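UBX domain-containing protein 7 (Homo sapiens, PDB 5X3P) links a subset of neddylated cullin-RING ubiquitin ligases to the segregase VCP/p97 as a ubiquitin-binding adapter, its UBX domain, the part crystallised here, contacting p97. Local coordinates at residues A7-R12 against E19-P24; L48-P53 against P73-F78. The protein carries 1 engineered substitution. All coordinates share one frame; numbering follows the deposited sequence.

Contact 1 (A7-R12 against E19-P24)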
ATOM      1  N   ALA A   7      -4.239   6.087  -7.828  1.00 10.98           N
ATOM      2  CA  ALA A   7      -3.024   5.431  -7.350  1.00 11.09           C
ATOM      3  C   ALA A   7      -3.011   4.062  -7.999  1.00 10.92           C
ATOM      4  O   ALA A   7      -3.769   3.177  -7.603  1.00 16.51           O
ATOM      5  CB  ALA A   7      -3.049   5.275  -5.831  1.00 11.24           C
ATOM      6  N   GLN A   8      -2.175   3.897  -9.017  1.00 10.92           N
ATOM      7  CA  GLN A   8      -2.053   2.634  -9.706  1.00 10.82           C
ATOM      8  C   GLN A   8      -0.951   1.898  -8.997  1.00 11.03           C
ATOM      9  O   GLN A   8       0.211   2.308  -9.039  1.00 12.86           O
ATOM     10  CB  GLN A   8      -1.682   2.864 -11.167  1.00 10.78           C
ATOM     11  CG  GLN A   8      -2.830   3.402 -12.021  1.00 10.62           C
ATOM     12  CD  GLN A   8      -2.350   3.892 -13.360  1.00 12.16           C
ATOM     13  OE1 GLN A   8      -1.259   4.488 -13.470  1.00 10.80           O
ATOM     14  NE2 GLN A   8      -3.141   3.626 -14.411  1.00 10.52           N
ATOM     15  N   LEU A   9      -1.312   0.804  -8.339  1.00 11.02           N
ATOM     16  CA  LEU A   9      -0.378   0.139  -7.452  1.00 11.27           C
ATOM     17  C   LEU A   9       0.077  -1.192  -8.016  1.00 11.32           C
ATOM     18  O   LEU A   9      -0.747  -1.971  -8.495  1.00 12.77           O
ATOM     19  CB  LEU A   9      -1.042  -0.089  -6.085  1.00 12.01           C
ATOM     20  CG  LEU A   9      -1.552   1.153  -5.343  1.00 14.52           C
ATOM     21  CD1 LEU A   9      -2.151   0.778  -3.996  1.00 13.29           C
ATOM     22  CD2 LEU A   9      -0.412   2.125  -5.134  1.00 14.47           C
HETATM   23  N   MSE A  10       1.388  -1.436  -7.961  1.00 12.99           N
HETATM   24  CA  MSE A  10       1.942  -2.778  -8.067  1.00 16.53           C
HETATM   25  C   MSE A  10       2.219  -3.295  -6.648  1.00 17.81           C
HETATM   26  O   MSE A  10       2.981  -2.680  -5.897  1.00 18.75           O
HETATM   27  CB  MSE A  10       3.247  -2.775  -8.870  1.00 12.05           C
HETATM   28  CG  MSE A  10       4.081  -4.073  -8.680  1.00 19.99           C
HETATM   29 SE   MSE A  10       3.201  -5.625  -9.502  0.74 23.69          SE
HETATM   30  CE  MSE A  10       3.653  -5.142 -11.311  1.00 12.15           C
ATOM     31  N   LEU A  11       1.595  -4.417  -6.281  1.00 12.06           N
ATOM     32  CA  LEU A  11       1.826  -5.025  -4.974  1.00 12.35           C
ATOM     33  C   LEU A  11       2.780  -6.210  -5.123  1.00 13.69           C
ATOM     34  O   LEU A  11       2.581  -7.090  -5.965  1.00 15.35           O
ATOM     35  CB  LEU A  11       0.512  -5.478  -4.346  1.00 18.31           C
ATOM     36  CG  LEU A  11      -0.598  -4.436  -4.326  1.00 18.29           C
ATOM     37  CD1 LEU A  11      -1.847  -5.049  -3.702  1.00 20.07           C
ATOM     38  CD2 LEU A  11      -0.156  -3.195  -3.549  1.00 23.98           C
ATOM     39  N   ARG A  12       3.843  -6.212  -4.328  1.00 17.75           N
ATOM     40  CA  ARG A  12       4.860  -7.253  -4.422  1.00 17.48           C
ATOM     41  C   ARG A  12       4.849  -8.030  -3.108  1.00 20.68           C
ATOM     42  O   ARG A  12       5.320  -7.525  -2.086  1.00 17.41           O
ATOM     43  CB  ARG A  12       6.229  -6.621  -4.658  1.00 15.26           C
ATOM     44  CG  ARG A  12       6.333  -5.785  -5.930  1.00 19.91           C
ATOM     45  CD  ARG A  12       6.597  -6.661  -7.148  1.00 27.87           C
ATOM     46  NE  ARG A  12       7.810  -7.452  -6.962  1.00 37.93           N
ATOM     47  CZ  ARG A  12       9.040  -6.994  -7.175  1.00 42.93           C
ATOM     48  NH1 ARG A  12       9.225  -5.744  -7.587  1.00 41.82           N
ATOM     49  NH2 ARG A  12      10.089  -7.785  -6.974  1.00 47.60           N
ATOM     50  N   GLU A  19       0.452  -8.408  -7.800  1.00 16.90           N
ATOM     51  CA  GLU A  19      -0.937  -8.074  -8.043  1.00 16.16           C
ATOM     52  C   GLU A  19      -1.024  -6.602  -8.397  1.00 18.45           C
ATOM     53  O   GLU A  19      -0.346  -5.773  -7.770  1.00 14.87           O
ATOM     54  CB  GLU A  19      -1.759  -8.341  -6.779  1.00 20.37           C
ATOM     55  CG  GLU A  19      -3.227  -7.990  -6.938  1.00 26.98           C
ATOM     56  CD  GLU A  19      -3.995  -8.115  -5.638  1.00 30.51           C
ATOM     57  OE1 GLU A  19      -3.366  -8.384  -4.585  1.00 31.48           O
ATOM     58  OE2 GLU A  19      -5.233  -7.937  -5.676  1.00 31.79           O
ATOM     59  N   GLN A  20      -1.845  -6.257  -9.387  1.00 13.05           N
ATOM     60  CA  GLN A  20      -2.011  -4.838  -9.707  1.00 13.89           C
ATOM     61  C   GLN A  20      -3.427  -4.390  -9.418  1.00 17.33           C
ATOM     62  O   GLN A  20      -4.392  -5.044  -9.828  1.00 19.23           O
ATOM     63  CB  GLN A  20      -1.632  -4.552 -11.164  1.00 13.82           C
ATOM     64  CG  GLN A  20      -0.128  -4.500 -11.395  1.00 14.99           C
ATOM     65  CD  GLN A  20       0.232  -4.658 -12.844  1.00 17.98           C
ATOM     66  OE1 GLN A  20       0.323  -5.780 -13.350  1.00 16.09           O
ATOM     67  NE2 GLN A  20       0.454  -3.528 -13.532  1.00 16.93           N
ATOM     68  N   ILE A  21      -3.549  -3.288  -8.682  1.00 11.64           N
ATOM     69  CA  ILE A  21      -4.862  -2.732  -8.374  1.00 12.33           C
ATOM     70  C   ILE A  21      -4.820  -1.229  -8.574  1.00 14.00           C
ATOM     71  O   ILE A  21      -3.737  -0.641  -8.553  1.00 13.54           O
ATOM     72  CB  ILE A  21      -5.277  -3.019  -6.920  1.00 14.55           C
ATOM     73  CG1 ILE A  21      -4.352  -2.281  -5.936  1.00 20.95           C
ATOM     74  CG2 ILE A  21      -5.311  -4.516  -6.653  1.00 18.92           C
ATOM     75  CD1 ILE A  21      -4.772  -2.399  -4.460  1.00 23.81           C
ATOM     76  N   THR A  22      -5.986  -0.599  -8.758  1.00 10.63           N
ATOM     77  CA  THR A  22      -6.041   0.858  -8.819  1.00 13.70           C
ATOM     78  C   THR A  22      -6.979   1.383  -7.744  1.00 10.63           C
ATOM     79  O   THR A  22      -8.100   0.905  -7.624  1.00 13.12           O
ATOM     80  CB  THR A  22      -6.563   1.328 -10.187  1.00 18.82           C
ATOM     81  OG1 THR A  22      -5.587   1.032 -11.182  1.00 17.36           O
ATOM     82  CG2 THR A  22      -6.851   2.836 -10.190  1.00 19.16           C
ATOM     83  N   LEU A  23      -6.539   2.371  -6.973  1.00 11.42           N
ATOM     84  CA  LEU A  23      -7.427   3.020  -6.009  1.00 14.74           C
ATOM     85  C   LEU A  23      -7.566   4.502  -6.341  1.00 18.64           C
ATOM     86  O   LEU A  23      -6.594   5.138  -6.753  1.00 19.50           O
ATOM     87  CB  LEU A  23      -6.919   2.832  -4.571  1.00 14.20           C
ATOM     88  CG  LEU A  23      -6.930   1.379  -4.074  1.00 18.70           C
ATOM     89  CD1 LEU A  23      -6.203   1.221  -2.745  1.00 21.94           C
ATOM     90  CD2 LEU A  23      -8.355   0.857  -3.926  1.00 18.80           C
ATOM     91  N   PRO A  24      -8.775   5.067  -6.159  1.00 15.10           N
ATOM     92  CA  PRO A  24      -8.934   6.513  -6.377  1.00 16.21           C
ATOM     93  C   PRO A  24      -7.993   7.264  -5.434  1.00 15.52           C
ATOM     94  O   PRO A  24      -7.703   6.751  -4.339  1.00 14.85           O
ATOM     95  CB  PRO A  24     -10.398   6.777  -5.978  1.00 21.54           C
ATOM     96  CG  PRO A  24     -11.083   5.429  -6.098  1.00 25.56           C
ATOM     97  CD  PRO A  24     -10.028   4.413  -5.735  1.00 23.01           C
TER
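Leu9 and Ile21 face each other as a hydrogen-bonded antiparallel pair. Their side chains cross obliquely, with CB of Leu9 4.0 Å from CG1 of Ile21. The first torsion of Ile21 (chi1 66°) tucks CG1 between its own backbone N and carbonyl carbon, which brings CD1 closer to the neighbouring strand. CD1 of Ile21 lies 4.0 Å from CD1 of Leu11, the two side chains meeting at about a right angle. Leu11 in turn runs alongside Glu19, both pointing the same way, and its CD1 lies 3.8 Å from OE1 of Glu19. That carboxylate is held at both oxygens, OE1 by the hydroxyl of Tyr13 and OE2 by NE2 of His35. The two strands form the N-terminal beta hairpin of the ubiquitin-like beta-grasp fold, and Leu9, Leu11 and Ile21 pack from it against helix 29-38. Six backbone bonds fix the register; the one from Leu9 N to Ile21 O is 2.8 Å long. On the other face of the sheet, the selenomethionine Met10 has its chain bent at chi2 and chi3, bringing the terminal CE over to CD of Gln20 at 3.8 Å. Gln8 and Thr22, both exposed, lie side by side there with CG of Gln8 3.7 Å from OG1 of Thr22, while Gln8 OE1 accepts a bond from NE2 of Gln74.

Contact 2 (L48-P53 against P73-F78)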
ATOM      1  N   LEU A  48       3.578  -2.145   4.852  1.00 14.72           N
ATOM      2  CA  LEU A  48       3.722  -1.842   3.437  1.00 14.38           C
ATOM      3  C   LEU A  48       4.840  -0.813   3.291  1.00 14.67           C
ATOM      4  O   LEU A  48       4.957   0.103   4.106  1.00 15.46           O
ATOM      5  CB  LEU A  48       2.400  -1.312   2.863  1.00 16.43           C
ATOM      6  CG  LEU A  48       1.201  -2.193   3.232  1.00 19.45           C
ATOM      7  CD1 LEU A  48      -0.116  -1.517   2.871  1.00 21.93           C
ATOM      8  CD2 LEU A  48       1.314  -3.536   2.542  1.00 15.82           C
ATOM      9  N   LEU A  49       5.677  -0.985   2.274  1.00 15.24           N
ATOM     10  CA  LEU A  49       6.749  -0.037   1.976  1.00 18.07           C
ATOM     11  C   LEU A  49       6.674   0.281   0.502  1.00 15.36           C
ATOM     12  O   LEU A  49       6.567  -0.633  -0.301  1.00 16.06           O
ATOM     13  CB  LEU A  49       8.118  -0.640   2.284  1.00 18.75           C
ATOM     14  CG  LEU A  49       8.611  -0.528   3.725  1.00 30.49           C
ATOM     15  CD1 LEU A  49       8.029  -1.640   4.578  1.00 36.88           C
ATOM     16  CD2 LEU A  49      10.141  -0.532   3.797  1.00 29.16           C
ATOM     17  N   THR A  50       6.718   1.561   0.132  1.00 15.22           N
ATOM     18  CA  THR A  50       6.747   1.901  -1.292  1.00 23.05           C
ATOM     19  C   THR A  50       8.186   1.901  -1.752  1.00 21.88           C
ATOM     20  O   THR A  50       9.081   2.204  -0.964  1.00 19.14           O
ATOM     21  CB  THR A  50       6.106   3.274  -1.604  1.00 21.61           C
ATOM     22  OG1 THR A  50       6.799   4.300  -0.875  1.00 15.12           O
ATOM     23  CG2 THR A  50       4.619   3.266  -1.246  1.00 19.25           C
ATOM     24  N   ASN A  51       8.415   1.589  -3.025  1.00 28.73           N
ATOM     25  CA  ASN A  51       9.791   1.523  -3.530  1.00 31.39           C
ATOM     26  C   ASN A  51      10.457   2.890  -3.742  1.00 27.35           C
ATOM     27  O   ASN A  51      11.482   3.199  -3.133  1.00 24.02           O
ATOM     28  CB  ASN A  51       9.874   0.714  -4.827  1.00 29.72           C
ATOM     29  CG  ASN A  51      11.316   0.385  -5.207  1.00 29.28           C
ATOM     30  OD1 ASN A  51      12.157   0.153  -4.339  1.00 28.97           O
ATOM     31  ND2 ASN A  51      11.607   0.393  -6.502  1.00 34.16           N
ATOM     32  N   PHE A  52       9.878   3.684  -4.636  1.00 23.45           N
ATOM     33  CA  PHE A  52      10.367   5.029  -4.909  1.00 21.54           C
ATOM     34  C   PHE A  52       9.191   5.949  -5.205  1.00 16.05           C
ATOM     35  O   PHE A  52       8.429   5.682  -6.127  1.00 23.16           O
ATOM     36  CB  PHE A  52      11.368   5.057  -6.079  1.00 18.00           C
ATOM     37  CG  PHE A  52      12.019   6.414  -6.277  1.00 25.07           C
ATOM     38  CD1 PHE A  52      11.376   7.414  -7.009  1.00 27.46           C
ATOM     39  CD2 PHE A  52      13.247   6.702  -5.697  1.00 26.64           C
ATOM     40  CE1 PHE A  52      11.951   8.665  -7.170  1.00 24.25           C
ATOM     41  CE2 PHE A  52      13.838   7.946  -5.867  1.00 26.11           C
ATOM     42  CZ  PHE A  52      13.180   8.934  -6.597  1.00 26.30           C
ATOM     43  N   PRO A  53       9.027   7.030  -4.418  1.00 25.45           N
ATOM     44  CA  PRO A  53       9.786   7.352  -3.194  1.00 21.72           C
ATOM     45  C   PRO A  53       9.645   6.272  -2.116  1.00 21.95           C
ATOM     46  O   PRO A  53       8.671   5.498  -2.116  1.00 19.64           O
ATOM     47  CB  PRO A  53       9.165   8.675  -2.713  1.00 26.32           C
ATOM     48  CG  PRO A  53       7.930   8.899  -3.579  1.00 25.77           C
ATOM     49  CD  PRO A  53       8.107   8.109  -4.819  1.00 25.62           C
ATOM     50  N   PRO A  73       1.361   8.935  -8.853  1.00 13.45           N
ATOM     51  CA  PRO A  73       0.307   8.308  -9.668  1.00 11.63           C
ATOM     52  C   PRO A  73       0.501   6.804  -9.820  1.00 14.59           C
ATOM     53  O   PRO A  73      -0.468   6.061  -9.970  1.00 16.86           O
ATOM     54  CB  PRO A  73       0.484   8.980 -11.030  1.00 14.50           C
ATOM     55  CG  PRO A  73       0.943  10.375 -10.670  1.00 18.03           C
ATOM     56  CD  PRO A  73       1.931  10.126  -9.530  1.00 14.80           C
ATOM     57  N   GLN A  74       1.750   6.356  -9.778  1.00 14.06           N
ATOM     58  CA  GLN A  74       2.038   4.935  -9.839  1.00 14.52           C
ATOM     59  C   GLN A  74       3.021   4.595  -8.735  1.00 17.26           C
ATOM     60  O   GLN A  74       3.985   5.340  -8.521  1.00 12.28           O
ATOM     61  CB  GLN A  74       2.636   4.609 -11.207  1.00 11.64           C
ATOM     62  CG  GLN A  74       1.736   5.041 -12.375  1.00 11.39           C
ATOM     63  CD  GLN A  74       2.296   4.597 -13.703  1.00 17.08           C
ATOM     64  OE1 GLN A  74       3.522   4.537 -13.885  1.00 14.85           O
ATOM     65  NE2 GLN A  74       1.410   4.236 -14.627  1.00 13.43           N
ATOM     66  N   GLU A  75       2.774   3.483  -8.037  1.00 12.28           N
ATOM     67  CA  GLU A  75       3.628   3.058  -6.931  1.00 12.54           C
ATOM     68  C   GLU A  75       3.838   1.573  -6.953  1.00 14.22           C
ATOM     69  O   GLU A  75       2.950   0.816  -7.361  1.00 14.89           O
ATOM     70  CB  GLU A  75       2.980   3.416  -5.589  1.00 12.33           C
ATOM     71  CG  GLU A  75       2.798   4.891  -5.364  1.00 15.16           C
ATOM     72  CD  GLU A  75       4.084   5.548  -4.888  1.00 22.79           C
ATOM     73  OE1 GLU A  75       5.069   4.821  -4.625  1.00 21.85           O
ATOM     74  OE2 GLU A  75       4.126   6.795  -4.734  1.00 14.18           O
ATOM     75  N   THR A  76       5.010   1.153  -6.488  1.00 12.82           N
ATOM     76  CA  THR A  76       5.267  -0.251  -6.233  1.00 12.86           C
ATOM     77  C   THR A  76       5.304  -0.429  -4.712  1.00 15.54           C
ATOM     78  O   THR A  76       6.073   0.255  -4.015  1.00 14.50           O
ATOM     79  CB  THR A  76       6.606  -0.687  -6.841  1.00 15.12           C
ATOM     80  OG1 THR A  76       6.531  -0.621  -8.271  1.00 19.70           O
ATOM     81  CG2 THR A  76       6.940  -2.113  -6.427  1.00 16.11           C
ATOM     82  N   VAL A  77       4.455  -1.318  -4.190  1.00 12.96           N
ATOM     83  CA  VAL A  77       4.330  -1.483  -2.747  1.00 13.19           C
ATOM     84  C   VAL A  77       4.816  -2.876  -2.367  1.00 14.09           C
ATOM     85  O   VAL A  77       4.251  -3.881  -2.824  1.00 13.76           O
ATOM     86  CB  VAL A  77       2.873  -1.318  -2.271  1.00 12.83           C
ATOM     87  CG1 VAL A  77       2.799  -1.441  -0.741  1.00 15.38           C
ATOM     88  CG2 VAL A  77       2.301   0.036  -2.702  1.00 12.56           C
ATOM     89  N   PHE A  78       5.857  -2.933  -1.537  1.00 14.34           N
ATOM     90  CA  PHE A  78       6.336  -4.205  -1.003  1.00 15.75           C
ATOM     91  C   PHE A  78       5.612  -4.558   0.285  1.00 22.42           C
ATOM     92  O   PHE A  78       5.525  -3.744   1.200  1.00 18.35           O
ATOM     93  CB  PHE A  78       7.833  -4.131  -0.749  1.00 17.76           C
ATOM     94  CG  PHE A  78       8.626  -3.941  -1.995  1.00 22.89           C
ATOM     95  CD1 PHE A  78       8.951  -5.035  -2.787  1.00 22.39           C
ATOM     96  CD2 PHE A  78       9.023  -2.672  -2.406  1.00 26.16           C
ATOM     97  CE1 PHE A  78       9.673  -4.870  -3.964  1.00 24.68           C
ATOM     98  CE2 PHE A  78       9.746  -2.500  -3.589  1.00 26.73           C
ATOM     99  CZ  PHE A  78      10.069  -3.596  -4.364  1.00 24.19           C
TER
HETATM  100  O   HOH W   1       6.835   3.021  -5.603  1.00 16.57           O
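Leu48 and Val77 make the tight side of this contact: CB of Leu48 meets CG1 of Val77 at 3.6 Å, both residues are buried, and Leu48 also packs on Leu32, Val33 and Val36 of helix 29-38. Beside them Leu49 and Phe78 pair through two backbone bonds, of which Phe78 N to Leu49 O is the shorter at 2.7 Å. Thr50 and Glu75 are buried as well, OE1 of Glu75 approaching CB of Thr50 to 3.5 Å, and OE2 forms a salt bridge with Arg55. The hydroxyl of Thr50 is hydrogen-bonded to Pro53 O and is also linked to NE of Arg55. A valine in place of Thr50 would probably leave that arginine nitrogen and the Pro53 carbonyl without their shared hydroxyl, making the turn less firmly fixed.

The outer side is looser and partly open to solvent. With CG beside its backbone N (chi1 -64°), Phe78 presents a ring edge to Asn51: CE2 lies 3.4 Å from CB of Asn51, and the amide and ring planes stand 83° apart. After the bond from Asn51 N to Thr76 O (2.9 Å) the direct pairing ends and one water bridges the chains, accepting from Thr76 N at 2.8 Å and from Phe52 N at 3.3 Å. The same water lies 2.7 Å from Glu75 OE1. Phe52 itself is exposed and precedes a cis peptide bond to Pro53. This Phe-cis-Pro turn, leading into Arg54, is the signature loop of UBX domains and probably forms part of the p97-binding surface, as in related UBX proteins.

From the N terminus, contact 1 closes first, joining strands 6-12 and 18-24 across a five-residue turn. The chain then forms helix 29-38 before contact 2 opens at strand 46-50; that contact closes a loop of 19 residues holding strand 55-56 and helix 66-69. The two are therefore in series, neither nested nor crossed. They meet in space because strand 74-81 runs parallel to strand 6-12 in the middle of the sheet: Met10 O lies 2.6 Å from Val77 N, a probable hydrogen bond, and Arg12 CB packs on Phe78 CD1. Together they join the N-terminal hairpin to the C-terminal half in one mixed sheet beside helix 29-38.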